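Local coordinates for Hydrogenase/urease maturation factor HypB (Helicobacter pylori, PDB 4LPS), which binds and slowly hydrolyses GTP and is required for nickel insertion during the maturation of [NiFe] hydrogenases, and also for the maturation of urease, at residues A[51-54]-A[58-61]; A[134-137]-A[142-145]; A[78-81]-A[85-88]; A[62-67]-A[87-92]. One frame throughout, in Å; residues are numbered along the deposited sequence.

Contact 1. Residues A[51-54]-A[58-61]; sequences FMSS and GKTT. With MG (magnesium ion), chain C; GDP (guanosine-5'-diphosphate), chain D; PO4 (phosphate ion), chain E.
Lys59 reaches back from the start of its helix and meets the Ser53 hydroxyl with its amine, CD lying alongside. Its NZ gives a hydrogen bond to Ser53 OG (2.8 Å). Ser53 OG in turn donates to Ser54 O, 2.7 Å away, so this one hydroxyl both receives and gives a bond. The lysine chain first runs straight, then bends at CG-CD (chi3 -67°) and again at CD-CE (chi4 -50°). These two bends curl the amine round to the phosphates. On the way its CD passes Phe51 O at 3.8 Å. NZ also bonds GDP O3B at 2.7 Å and, over a short distance, O4 of a phosphate ion, probably from the crystallisation liquor. The amine therefore joins the beta-phosphate, the ion and the serine. The backbone NH groups of Gly58, Lys59, Thr60 and Thr61 all turn to the nucleotide. Thr60 N to GDP O2B, 2.9 Å, is nearly straight (170°). Thr60 OG1 lies beside its own backbone N and binds the magnesium at 2.3 Å; Asp86 and Glu135 are the other protein ligands. Thr61 OG1 donates to GDP O1A at 2.6 Å. This is the P-loop of the nucleotide-binding domain, with Gly58 as N-cap of helix 59-66. The loop springs from strand 47-52, which lies between strands 131-135 and 152-158; Phe51 packs on Ile133, Ile154 and Leu156.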
loop_
_atom_site.group_PDB
_atom_site.type_symbol
_atom_site.label_atom_id
_atom_site.label_comp_id
_atom_site.label_asym_id
_atom_site.label_seq_id
_atom_site.Cartn_x
_atom_site.Cartn_y
_atom_site.Cartn_z
ATOM N N PHE A 51 1.680 -0.188 -0.226
ATOM C CA PHE A 51 0.960 0.520 0.830
ATOM C C PHE A 51 1.863 0.848 2.014
ATOM O O PHE A 51 2.482 -0.038 2.603
ATOM C CB PHE A 51 -0.244 -0.297 1.296
ATOM C CG PHE A 51 -1.394 -0.275 0.333
ATOM C CD1 PHE A 51 -2.296 0.782 0.331
ATOM C CD2 PHE A 51 -1.574 -1.308 -0.575
ATOM C CE1 PHE A 51 -3.359 0.807 -0.562
ATOM C CE2 PHE A 51 -2.635 -1.292 -1.468
ATOM C CZ PHE A 51 -3.529 -0.235 -1.461
ATOM N N MET A 52 1.924 2.131 2.357
ATOM C CA MET A 52 2.754 2.598 3.455
ATOM C C MET A 52 1.926 3.376 4.466
ATOM O O MET A 52 0.978 4.069 4.098
ATOM C CB MET A 52 3.890 3.460 2.907
ATOM C CG MET A 52 4.925 2.665 2.127
ATOM S SD MET A 52 6.080 3.727 1.247
ATOM C CE MET A 52 4.959 4.559 0.122
ATOM N N SER A 53 2.270 3.228 5.743
ATOM C CA SER A 53 1.589 3.948 6.814
ATOM C C SER A 53 2.340 3.760 8.121
ATOM O O SER A 53 3.315 3.015 8.181
ATOM C CB SER A 53 0.148 3.460 6.973
ATOM O OG SER A 53 0.110 2.250 7.707
ATOM N N SER A 54 1.866 4.423 9.171
ATOM C CA SER A 54 2.315 4.130 10.523
ATOM C C SER A 54 1.850 2.731 10.905
ATOM O O SER A 54 0.934 2.193 10.281
ATOM C CB SER A 54 1.766 5.152 11.521
ATOM O OG SER A 54 2.082 6.476 11.141
ATOM N N GLY A 58 -4.351 0.613 9.627
ATOM C CA GLY A 58 -5.435 -0.157 9.041
ATOM C C GLY A 58 -5.153 -0.857 7.720
ATOM O O GLY A 58 -6.088 -1.196 6.996
ATOM N N LYS A 59 -3.878 -1.072 7.400
ATOM C CA LYS A 59 -3.489 -1.718 6.143
ATOM C C LYS A 59 -4.021 -3.144 5.975
ATOM O O LYS A 59 -4.652 -3.461 4.965
ATOM C CB LYS A 59 -1.962 -1.734 6.003
ATOM C CG LYS A 59 -1.323 -0.357 5.952
ATOM C CD LYS A 59 0.168 -0.449 5.652
ATOM C CE LYS A 59 0.939 -1.102 6.792
ATOM N NZ LYS A 59 0.618 -0.498 8.119
ATOM N N THR A 60 -3.742 -4.008 6.946
ATOM C CA THR A 60 -4.154 -5.406 6.851
ATOM C C THR A 60 -5.676 -5.542 6.818
ATOM O O THR A 60 -6.216 -6.342 6.050
ATOM C CB THR A 60 -3.590 -6.242 8.014
ATOM O OG1 THR A 60 -2.157 -6.199 7.983
ATOM C CG2 THR A 60 -4.049 -7.694 7.908
ATOM N N THR A 61 -6.363 -4.754 7.642
ATOM C CA THR A 61 -7.824 -4.773 7.679
ATOM C C THR A 61 -8.393 -4.382 6.323
ATOM O O THR A 61 -9.352 -4.990 5.841
ATOM C CB THR A 61 -8.383 -3.823 8.758
ATOM O OG1 THR A 61 -7.944 -4.250 10.055
ATOM C CG2 THR A 61 -9.907 -3.805 8.722
HETATM MG MG MG C . -0.586 -4.990 9.208
HETATM P PB GDP D . -2.157 -2.236 10.221
HETATM O O1B GDP D . -1.258 -2.532 11.395
HETATM O O2B GDP D . -2.144 -3.382 9.242
HETATM O O3B GDP D . -1.686 -0.999 9.496
HETATM O O3A GDP D . -3.649 -1.968 10.747
HETATM P PA GDP D . -4.611 -3.131 11.315
HETATM O O1A GDP D . -5.395 -3.749 10.187
HETATM O O2A GDP D . -3.844 -4.175 12.085
HETATM O "O5'" GDP D . -5.609 -2.304 12.253
HETATM C "C5'" GDP D . -5.221 -1.927 13.572
HETATM C "C4'" GDP D . -6.478 -1.687 14.395
HETATM O "O4'" GDP D . -7.298 -0.714 13.746
HETATM C "C3'" GDP D . -7.308 -2.954 14.494
HETATM O "O3'" GDP D . -7.829 -3.032 15.824
HETATM C "C2'" GDP D . -8.457 -2.751 13.535
HETATM O "O2'" GDP D . -9.636 -3.393 14.019
HETATM C "C1'" GDP D . -8.615 -1.243 13.556
HETATM N N9 GDP D . -9.177 -0.699 12.300
HETATM C C8 GDP D . -8.781 -0.943 11.035
HETATM N N7 GDP D . -9.531 -0.231 10.157
HETATM C C5 GDP D . -10.417 0.496 10.868
HETATM C C6 GDP D . -11.500 1.466 10.580
HETATM O O6 GDP D . -11.779 1.788 9.408
HETATM N N1 GDP D . -12.173 1.990 11.613
HETATM C C2 GDP D . -11.893 1.659 12.889
HETATM N N2 GDP D . -12.611 2.222 13.890
HETATM N N3 GDP D . -10.917 0.782 13.225
HETATM C C4 GDP D . -10.167 0.185 12.276
HETATM P P PO4 E . 2.001 -2.874 10.550
HETATM O O1 PO4 E . 3.166 -3.229 9.662
HETATM O O2 PO4 E . 0.881 -3.850 10.296
HETATM O O3 PO4 E . 2.425 -2.956 11.993
HETATM O O4 PO4 E . 1.541 -1.475 10.234
HETATM O O HOH W 1 -1.411 -5.383 11.279
#

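Contact 2. Residues A[134-137]-A[142-145]; sequences IENV and CPSS. With MG (magnesium ion), chain C; NI (nickel (II) ion), chain F.
Asn136 OD1 is gripped by two backbone NH groups, while the amide group as a whole lies against Pro143 CB. One NH is that of Val137, 2.9 Å from Asn136 OD1. It lies in the carbonyl plane on a lone pair, although the bond is bent (132° at the hydrogen). The other NH belongs to Leu108. Asn136 ND2 bonds the side chain of Asn50, so both ends of this buried amide have partners and its rotation is fixed. Pro143 crosses the amide obliquely. Its CB touches Asn136 ND2 at 3.7 Å, and its CG sits 4.0 Å from Val137 O. The contact between the two segments is thus van der Waals packing of a proline ring against polar groups. Met52, His107 and Met172 also touch this ring. The proline belongs to a short 3-10 turn, closed by Ser145 N to Cys142 O at 3.0 Å. Cys142, the first residue of this turn, binds the nickel through SG at 2.1 Å, together with Cys106. At the other end, Glu135 CG is anti to the backbone N (chi1 -173°), and the extended chain brings Glu135 OE1 to the magnesium at 2.4 Å. In this P-loop GTPase of the SIMIBI class, G3E family, the end of strand 131-135 carries a magnesium ligand, and the loop after it carries a nickel-binding cysteine.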
loop_
_atom_site.group_PDB
_atom_site.type_symbol
_atom_site.label_atom_id
_atom_site.label_comp_id
_atom_site.label_asym_id
_atom_site.label_seq_id
_atom_site.Cartn_x
_atom_site.Cartn_y
_atom_site.Cartn_z
ATOM N N ILE A 134 1.958 -4.953 -2.027
ATOM C CA ILE A 134 2.999 -4.911 -1.015
ATOM C C ILE A 134 2.513 -4.116 0.191
ATOM O O ILE A 134 2.225 -2.922 0.075
ATOM C CB ILE A 134 4.297 -4.279 -1.571
ATOM C CG1 ILE A 134 4.814 -5.092 -2.762
ATOM C CG2 ILE A 134 5.364 -4.180 -0.491
ATOM C CD1 ILE A 134 5.905 -4.398 -3.551
ATOM N N GLU A 135 2.391 -4.778 1.338
ATOM C CA GLU A 135 2.139 -4.058 2.580
ATOM C C GLU A 135 3.460 -3.827 3.294
ATOM O O GLU A 135 4.069 -4.758 3.823
ATOM C CB GLU A 135 1.151 -4.802 3.488
ATOM C CG GLU A 135 0.752 -3.964 4.705
ATOM C CD GLU A 135 -0.117 -4.697 5.706
ATOM O OE1 GLU A 135 0.138 -4.567 6.922
ATOM O OE2 GLU A 135 -1.056 -5.402 5.284
ATOM N N ASN A 136 3.910 -2.579 3.277
ATOM C CA ASN A 136 5.213 -2.235 3.819
ATOM C C ASN A 136 5.247 -2.266 5.343
ATOM O O ASN A 136 4.205 -2.297 6.001
ATOM C CB ASN A 136 5.639 -0.854 3.320
ATOM C CG ASN A 136 7.102 -0.800 2.939
ATOM O OD1 ASN A 136 7.969 -1.219 3.709
ATOM N ND2 ASN A 136 7.387 -0.293 1.743
ATOM N N VAL A 137 6.460 -2.287 5.887
ATOM C CA VAL A 137 6.688 -2.164 7.323
ATOM C C VAL A 137 6.034 -0.895 7.860
ATOM O O VAL A 137 6.118 0.165 7.232
ATOM C CB VAL A 137 8.195 -2.143 7.648
ATOM C CG1 VAL A 137 8.426 -2.000 9.147
ATOM C CG2 VAL A 137 8.865 -3.406 7.119
ATOM N N CYS A 142 11.142 5.853 6.707
ATOM C CA CYS A 142 12.119 5.160 5.864
ATOM C C CYS A 142 11.598 4.480 4.585
ATOM O O CYS A 142 12.313 4.458 3.583
ATOM C CB CYS A 142 12.855 4.117 6.705
ATOM S SG CYS A 142 13.676 4.815 8.153
ATOM N N PRO A 143 10.373 3.916 4.601
ATOM C CA PRO A 143 9.956 3.318 3.325
ATOM C C PRO A 143 9.760 4.338 2.197
ATOM O O PRO A 143 9.707 3.944 1.033
ATOM C CB PRO A 143 8.630 2.627 3.675
ATOM C CG PRO A 143 8.683 2.420 5.152
ATOM C CD PRO A 143 9.422 3.605 5.684
ATOM N N SER A 144 9.682 5.624 2.533
ATOM C CA SER A 144 9.578 6.673 1.521
ATOM C C SER A 144 10.855 6.829 0.690
ATOM O O SER A 144 10.866 7.552 -0.309
ATOM C CB SER A 144 9.228 8.011 2.179
ATOM O OG SER A 144 10.341 8.555 2.866
ATOM N N SER A 145 11.927 6.159 1.104
ATOM C CA SER A 145 13.218 6.286 0.435
ATOM C C SER A 145 13.595 5.065 -0.404
ATOM O O SER A 145 14.701 5.006 -0.943
ATOM C CB SER A 145 14.317 6.545 1.465
ATOM O OG SER A 145 14.190 7.837 2.035
HETATM MG MG MG C . -0.586 -4.990 9.208
HETATM NI NI NI F . 14.119 3.730 9.934
HETATM O O HOH W 1 -1.411 -5.383 11.279
#

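Contact 3. Residues A[78-81]-A[85-88]; sequences EGDL and RDAD. With MG (magnesium ion), chain C.
Asp86 CB sits almost straight over the face of the Glu78 carboxylate, about 3.5 Å above its plane. Glu78 OE2 is 3.6 Å from Asp86 CB. The glutamate chain bends at chi2 (-73°), which folds its carboxylate over this methylene. The planes of these two carboxylates are 50° apart, and the side chains cross at about a right angle. Asp80 and Asp86 cross in the same way and meet oxygen to oxygen, with carboxylate planes 52° apart. Asp80 OD2 comes within 2.9 Å of Asp86 OD2. Both are acceptors, so this is a close approach without a hydrogen bond. Further back, Glu78 CG packs near Ala87, 4.1 Å from Ala87 N. The segments are the end of strand 74-80 and the start of helix 85-91, the strand-to-helix connection of a beta-alpha-beta unit that ends in strand 97-101. The strand end and the first turn of the helix bring three acids together beside the magnesium. Asp86 OD2 binds the magnesium at 2.6 Å, alongside Thr60 and Glu135. The cation probably offsets part of the repulsion between the neighbouring carboxylates. Asp86 OD1 lies 2.5 Å from water 1, which is itself a magnesium ligand. Asp80 OD2 has Gln99 NE2 as a partner outside the segments. Water 2 bridges the strand and the helix: it lies 2.5 Å from Asp80 OD2 and accepts from Asp86 N at 3.0 Å.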
loop_
_atom_site.group_PDB
_atom_site.type_symbol
_atom_site.label_atom_id
_atom_site.label_comp_id
_atom_site.label_asym_id
_atom_site.label_seq_id
_atom_site.Cartn_x
_atom_site.Cartn_y
_atom_site.Cartn_z
ATOM N N GLU A 78 3.887 -9.351 2.453
ATOM C CA GLU A 78 3.781 -8.684 3.751
ATOM C C GLU A 78 5.144 -8.365 4.332
ATOM O O GLU A 78 6.011 -9.238 4.405
ATOM C CB GLU A 78 3.007 -9.554 4.747
ATOM C CG GLU A 78 1.498 -9.452 4.645
ATOM C CD GLU A 78 0.966 -8.144 5.185
ATOM O OE1 GLU A 78 -0.233 -7.872 4.981
ATOM O OE2 GLU A 78 1.738 -7.390 5.819
ATOM N N GLY A 79 5.340 -7.110 4.729
ATOM C CA GLY A 79 6.585 -6.714 5.357
ATOM C C GLY A 79 6.430 -6.417 6.837
ATOM O O GLY A 79 5.729 -5.481 7.224
ATOM N N ASP A 80 7.081 -7.224 7.666
ATOM C CA ASP A 80 7.111 -6.988 9.105
ATOM C C ASP A 80 8.494 -7.321 9.636
ATOM O O ASP A 80 9.274 -7.996 8.964
ATOM C CB ASP A 80 6.039 -7.804 9.833
ATOM C CG ASP A 80 4.653 -7.201 9.691
ATOM O OD1 ASP A 80 4.442 -6.082 10.200
ATOM O OD2 ASP A 80 3.774 -7.846 9.080
ATOM N N LEU A 81 8.804 -6.835 10.832
ATOM C CA LEU A 81 10.032 -7.224 11.507
ATOM C C LEU A 81 9.996 -8.703 11.881
ATOM O O LEU A 81 10.910 -9.456 11.539
ATOM C CB LEU A 81 10.260 -6.367 12.756
ATOM C CG LEU A 81 11.072 -5.075 12.613
ATOM C CD1 LEU A 81 10.505 -4.179 11.528
ATOM C CD2 LEU A 81 11.112 -4.334 13.945
ATOM N N ARG A 85 1.819 -12.622 11.594
ATOM C CA ARG A 85 0.491 -12.276 12.088
ATOM C C ARG A 85 -0.374 -11.673 10.982
ATOM O O ARG A 85 -1.530 -12.064 10.825
ATOM C CB ARG A 85 0.575 -11.327 13.291
ATOM C CG ARG A 85 0.689 -12.053 14.637
ATOM C CD ARG A 85 1.241 -11.177 15.753
ATOM N NE ARG A 85 1.284 -11.908 17.021
ATOM C CZ ARG A 85 1.401 -11.338 18.218
ATOM N NH1 ARG A 85 1.482 -10.019 18.325
ATOM N NH2 ARG A 85 1.430 -12.088 19.310
ATOM N N ASP A 86 0.169 -10.721 10.229
ATOM C CA ASP A 86 -0.593 -10.109 9.146
ATOM C C ASP A 86 -0.853 -11.102 8.009
ATOM O O ASP A 86 -1.960 -11.169 7.479
ATOM C CB ASP A 86 0.117 -8.863 8.615
ATOM C CG ASP A 86 0.176 -7.749 9.641
ATOM O OD1 ASP A 86 -0.719 -7.697 10.509
ATOM O OD2 ASP A 86 1.107 -6.917 9.572
ATOM N N ALA A 87 0.171 -11.865 7.639
ATOM C CA ALA A 87 0.058 -12.829 6.547
ATOM C C ALA A 87 -0.988 -13.895 6.854
ATOM O O ALA A 87 -1.749 -14.303 5.974
ATOM C CB ALA A 87 1.406 -13.475 6.268
ATOM N N ASP A 88 -1.006 -14.353 8.102
ATOM C CA ASP A 88 -1.979 -15.346 8.549
ATOM C C ASP A 88 -3.413 -14.828 8.494
ATOM O O ASP A 88 -4.314 -15.546 8.062
ATOM C CB ASP A 88 -1.658 -15.814 9.969
ATOM C CG ASP A 88 -0.558 -16.855 10.006
ATOM O OD1 ASP A 88 -0.342 -17.532 8.979
ATOM O OD2 ASP A 88 0.083 -17.004 11.070
HETATM MG MG MG C . -0.586 -4.990 9.208
HETATM O O HOH W 2 3.020 -9.850 10.370
HETATM O O HOH W 1 -1.411 -5.383 11.279
#

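Contact 4. Residues A[62-67]-A[87-92]; sequences MLENLA and ADRLRK. With GDP (guanosine-5'-diphosphate), chain D.
Glu64 and Arg89 form a salt bridge between two helices of the P-loop GTPase fold. Helices 59-66 and 85-91 run almost parallel here. The axes of the segments 62-66 and 87-91 lie 9.9 Å apart and differ by 15° in direction. The ionic contact has two bonds: Arg89 NH1 donates to Glu64 OE1 at 3.1 Å, and Arg89 NE reaches Glu64 OE2 in a weaker bond of 3.4 Å. The guanidinium meets OE1 from above the carboxylate plane, and the two planes are 66° apart. Glu64 OE1 itself lies near the guanidinium plane. For its bonds to the nucleotide, Arg89 bends at chi3 (65°), which turns its guanidinium to the alpha-phosphate of GDP. There Arg89 NH2 gives an almost straight bond to GDP O2A at 3.1 Å, with the oxygen in the guanidinium plane. Arg89 NH1 also donates to GDP O1A, the oxygen held by Thr61 OG1. Arg89 thus joins the nucleotide to the acid, and Glu64 probably helps to position it. The apolar contact lies deeper. Leu90 CD2 rests on Leu63 CB at 3.7 Å and close to Glu64 CG at 4.0 Å. Both leucines also pack on Val76 of strand 74-80, which ties the two helices to the sheet. Water supplies the last link: water 3 donates to Glu64 OE2 at 2.8 Å and to Arg89 O at 2.6 Å.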
loop_
_atom_site.group_PDB
_atom_site.type_symbol
_atom_site.label_atom_id
_atom_site.label_comp_id
_atom_site.label_asym_id
_atom_site.label_seq_id
_atom_site.Cartn_x
_atom_site.Cartn_y
_atom_site.Cartn_z
ATOM N N MET A 62 -7.792 -3.367 5.711
ATOM C CA MET A 62 -8.216 -2.915 4.391
ATOM C C MET A 62 -8.093 -4.025 3.351
ATOM O O MET A 62 -9.005 -4.240 2.551
ATOM C CB MET A 62 -7.394 -1.707 3.952
ATOM C CG MET A 62 -7.851 -1.112 2.636
ATOM S SD MET A 62 -6.704 0.150 2.064
ATOM C CE MET A 62 -5.279 -0.875 1.708
ATOM N N LEU A 63 -6.959 -4.721 3.363
ATOM C CA LEU A 63 -6.730 -5.820 2.430
ATOM C C LEU A 63 -7.704 -6.967 2.681
ATOM O O LEU A 63 -8.182 -7.593 1.734
ATOM C CB LEU A 63 -5.282 -6.316 2.522
ATOM C CG LEU A 63 -4.191 -5.315 2.124
ATOM C CD1 LEU A 63 -2.815 -5.932 2.257
ATOM C CD2 LEU A 63 -4.409 -4.835 0.699
ATOM N N GLU A 64 -7.986 -7.249 3.952
ATOM C CA GLU A 64 -8.990 -8.250 4.309
ATOM C C GLU A 64 -10.344 -7.905 3.697
ATOM O O GLU A 64 -11.047 -8.777 3.187
ATOM C CB GLU A 64 -9.123 -8.374 5.831
ATOM C CG GLU A 64 -7.970 -9.088 6.527
ATOM C CD GLU A 64 -8.084 -9.033 8.041
ATOM O OE1 GLU A 64 -8.404 -7.950 8.576
ATOM O OE2 GLU A 64 -7.862 -10.073 8.697
ATOM N N ASN A 65 -10.699 -6.625 3.752
ATOM C CA ASN A 65 -11.961 -6.151 3.193
ATOM C C ASN A 65 -11.966 -6.138 1.663
ATOM O O ASN A 65 -13.003 -6.360 1.037
ATOM C CB ASN A 65 -12.279 -4.754 3.731
ATOM C CG ASN A 65 -12.711 -4.773 5.185
ATOM O OD1 ASN A 65 -13.302 -5.746 5.653
ATOM N ND2 ASN A 65 -12.400 -3.705 5.914
ATOM N N LEU A 66 -10.809 -5.872 1.061
ATOM C CA LEU A 66 -10.688 -5.874 -0.396
ATOM C C LEU A 66 -10.869 -7.280 -0.971
ATOM O O LEU A 66 -11.328 -7.447 -2.101
ATOM C CB LEU A 66 -9.337 -5.299 -0.828
ATOM C CG LEU A 66 -9.187 -3.774 -0.825
ATOM C CD1 LEU A 66 -7.748 -3.378 -1.133
ATOM C CD2 LEU A 66 -10.143 -3.141 -1.821
ATOM N N ALA A 67 -10.498 -8.288 -0.190
ATOM C CA ALA A 67 -10.648 -9.681 -0.601
ATOM C C ALA A 67 -12.104 -10.080 -0.836
ATOM O O ALA A 67 -12.377 -11.117 -1.445
ATOM C CB ALA A 67 -10.026 -10.592 0.436
ATOM N N ALA A 87 0.171 -11.865 7.639
ATOM C CA ALA A 87 0.058 -12.829 6.547
ATOM C C ALA A 87 -0.988 -13.895 6.854
ATOM O O ALA A 87 -1.749 -14.303 5.974
ATOM C CB ALA A 87 1.406 -13.475 6.268
ATOM N N ASP A 88 -1.006 -14.353 8.102
ATOM C CA ASP A 88 -1.979 -15.346 8.549
ATOM C C ASP A 88 -3.413 -14.828 8.494
ATOM O O ASP A 88 -4.314 -15.546 8.062
ATOM C CB ASP A 88 -1.658 -15.814 9.969
ATOM C CG ASP A 88 -0.558 -16.855 10.006
ATOM O OD1 ASP A 88 -0.342 -17.532 8.979
ATOM O OD2 ASP A 88 0.083 -17.004 11.070
ATOM N N ARG A 89 -3.627 -13.595 8.947
ATOM C CA ARG A 89 -4.946 -12.970 8.848
ATOM C C ARG A 89 -5.452 -12.966 7.410
ATOM O O ARG A 89 -6.633 -13.207 7.155
ATOM C CB ARG A 89 -4.910 -11.534 9.380
ATOM C CG ARG A 89 -4.936 -11.408 10.898
ATOM C CD ARG A 89 -4.536 -10.005 11.337
ATOM N NE ARG A 89 -5.507 -9.000 10.905
ATOM C CZ ARG A 89 -5.361 -7.687 11.075
ATOM N NH1 ARG A 89 -6.299 -6.855 10.647
ATOM N NH2 ARG A 89 -4.277 -7.207 11.666
ATOM N N LEU A 90 -4.552 -12.682 6.474
ATOM C CA LEU A 90 -4.904 -12.606 5.060
ATOM C C LEU A 90 -5.182 -13.990 4.474
ATOM O O LEU A 90 -6.119 -14.161 3.690
ATOM C CB LEU A 90 -3.789 -11.910 4.277
ATOM C CG LEU A 90 -3.656 -10.402 4.519
ATOM C CD1 LEU A 90 -2.463 -9.840 3.778
ATOM C CD2 LEU A 90 -4.915 -9.681 4.090
ATOM N N ARG A 91 -4.367 -14.971 4.853
ATOM C CA ARG A 91 -4.532 -16.335 4.351
ATOM C C ARG A 91 -5.803 -16.962 4.912
ATOM O O ARG A 91 -6.444 -17.777 4.246
ATOM C CB ARG A 91 -3.306 -17.195 4.675
ATOM C CG ARG A 91 -2.080 -16.840 3.830
ATOM C CD ARG A 91 -0.900 -17.787 4.049
ATOM N NE ARG A 91 -0.334 -17.715 5.395
ATOM C CZ ARG A 91 0.883 -17.252 5.665
ATOM N NH1 ARG A 91 1.662 -16.821 4.682
ATOM N NH2 ARG A 91 1.327 -17.223 6.915
ATOM N N LYS A 92 -6.151 -16.592 6.141
ATOM C CA LYS A 92 -7.427 -16.984 6.738
ATOM C C LYS A 92 -8.610 -16.513 5.881
ATOM O O LYS A 92 -9.694 -17.099 5.923
ATOM C CB LYS A 92 -7.532 -16.425 8.164
ATOM C CG LYS A 92 -8.877 -16.632 8.865
ATOM C CD LYS A 92 -9.253 -18.107 8.965
ATOM C CE LYS A 92 -10.509 -18.311 9.808
ATOM N NZ LYS A 92 -10.206 -18.335 11.264
HETATM P PB GDP D . -2.157 -2.236 10.221
HETATM O O1B GDP D . -1.258 -2.532 11.395
HETATM O O2B GDP D . -2.144 -3.382 9.242
HETATM O O3B GDP D . -1.686 -0.999 9.496
HETATM O O3A GDP D . -3.649 -1.968 10.747
HETATM P PA GDP D . -4.611 -3.131 11.315
HETATM O O1A GDP D . -5.395 -3.749 10.187
HETATM O O2A GDP D . -3.844 -4.175 12.085
HETATM O "O5'" GDP D . -5.609 -2.304 12.253
HETATM C "C5'" GDP D . -5.221 -1.927 13.572
HETATM C "C4'" GDP D . -6.478 -1.687 14.395
HETATM O "O4'" GDP D . -7.298 -0.714 13.746
HETATM C "C3'" GDP D . -7.308 -2.954 14.494
HETATM O "O3'" GDP D . -7.829 -3.032 15.824
HETATM C "C2'" GDP D . -8.457 -2.751 13.535
HETATM O "O2'" GDP D . -9.636 -3.393 14.019
HETATM C "C1'" GDP D . -8.615 -1.243 13.556
HETATM N N9 GDP D . -9.177 -0.699 12.300
HETATM C C8 GDP D . -8.781 -0.943 11.035
HETATM N N7 GDP D . -9.531 -0.231 10.157
HETATM C C5 GDP D . -10.417 0.496 10.868
HETATM C C6 GDP D . -11.500 1.466 10.580
HETATM O O6 GDP D . -11.779 1.788 9.408
HETATM N N1 GDP D . -12.173 1.990 11.613
HETATM C C2 GDP D . -11.893 1.659 12.889
HETATM N N2 GDP D . -12.611 2.222 13.890
HETATM N N3 GDP D . -10.917 0.782 13.225
HETATM C C4 GDP D . -10.167 0.185 12.276
HETATM O O HOH W 3 -8.464 -12.808 8.981
#

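Contacts 1 and 2 are buried, while contacts 3 and 4 are partly buried and lie further from the chain centre. Contacts 1, 2 and 3 each give the magnesium one protein ligand, Thr60, Glu135 and Asp86. Contact 4 gives the magnesium no ligand, but like contact 1 it bonds the alpha-phosphate of GDP. Contacts 1 and 4 share helix 59-66, and contacts 3 and 4 share helix 85-91. Strands 47-52, 131-135 and 74-80, used by contacts 1, 2 and 3, belong to one parallel sheet. The chemistry varies too. Contact 1 is rich in phosphate bonds, contact 2 sets a proline ring against a hydrogen-bonded amide, contact 3 gathers acids, and contact 4 pairs opposite charges beside packed leucines.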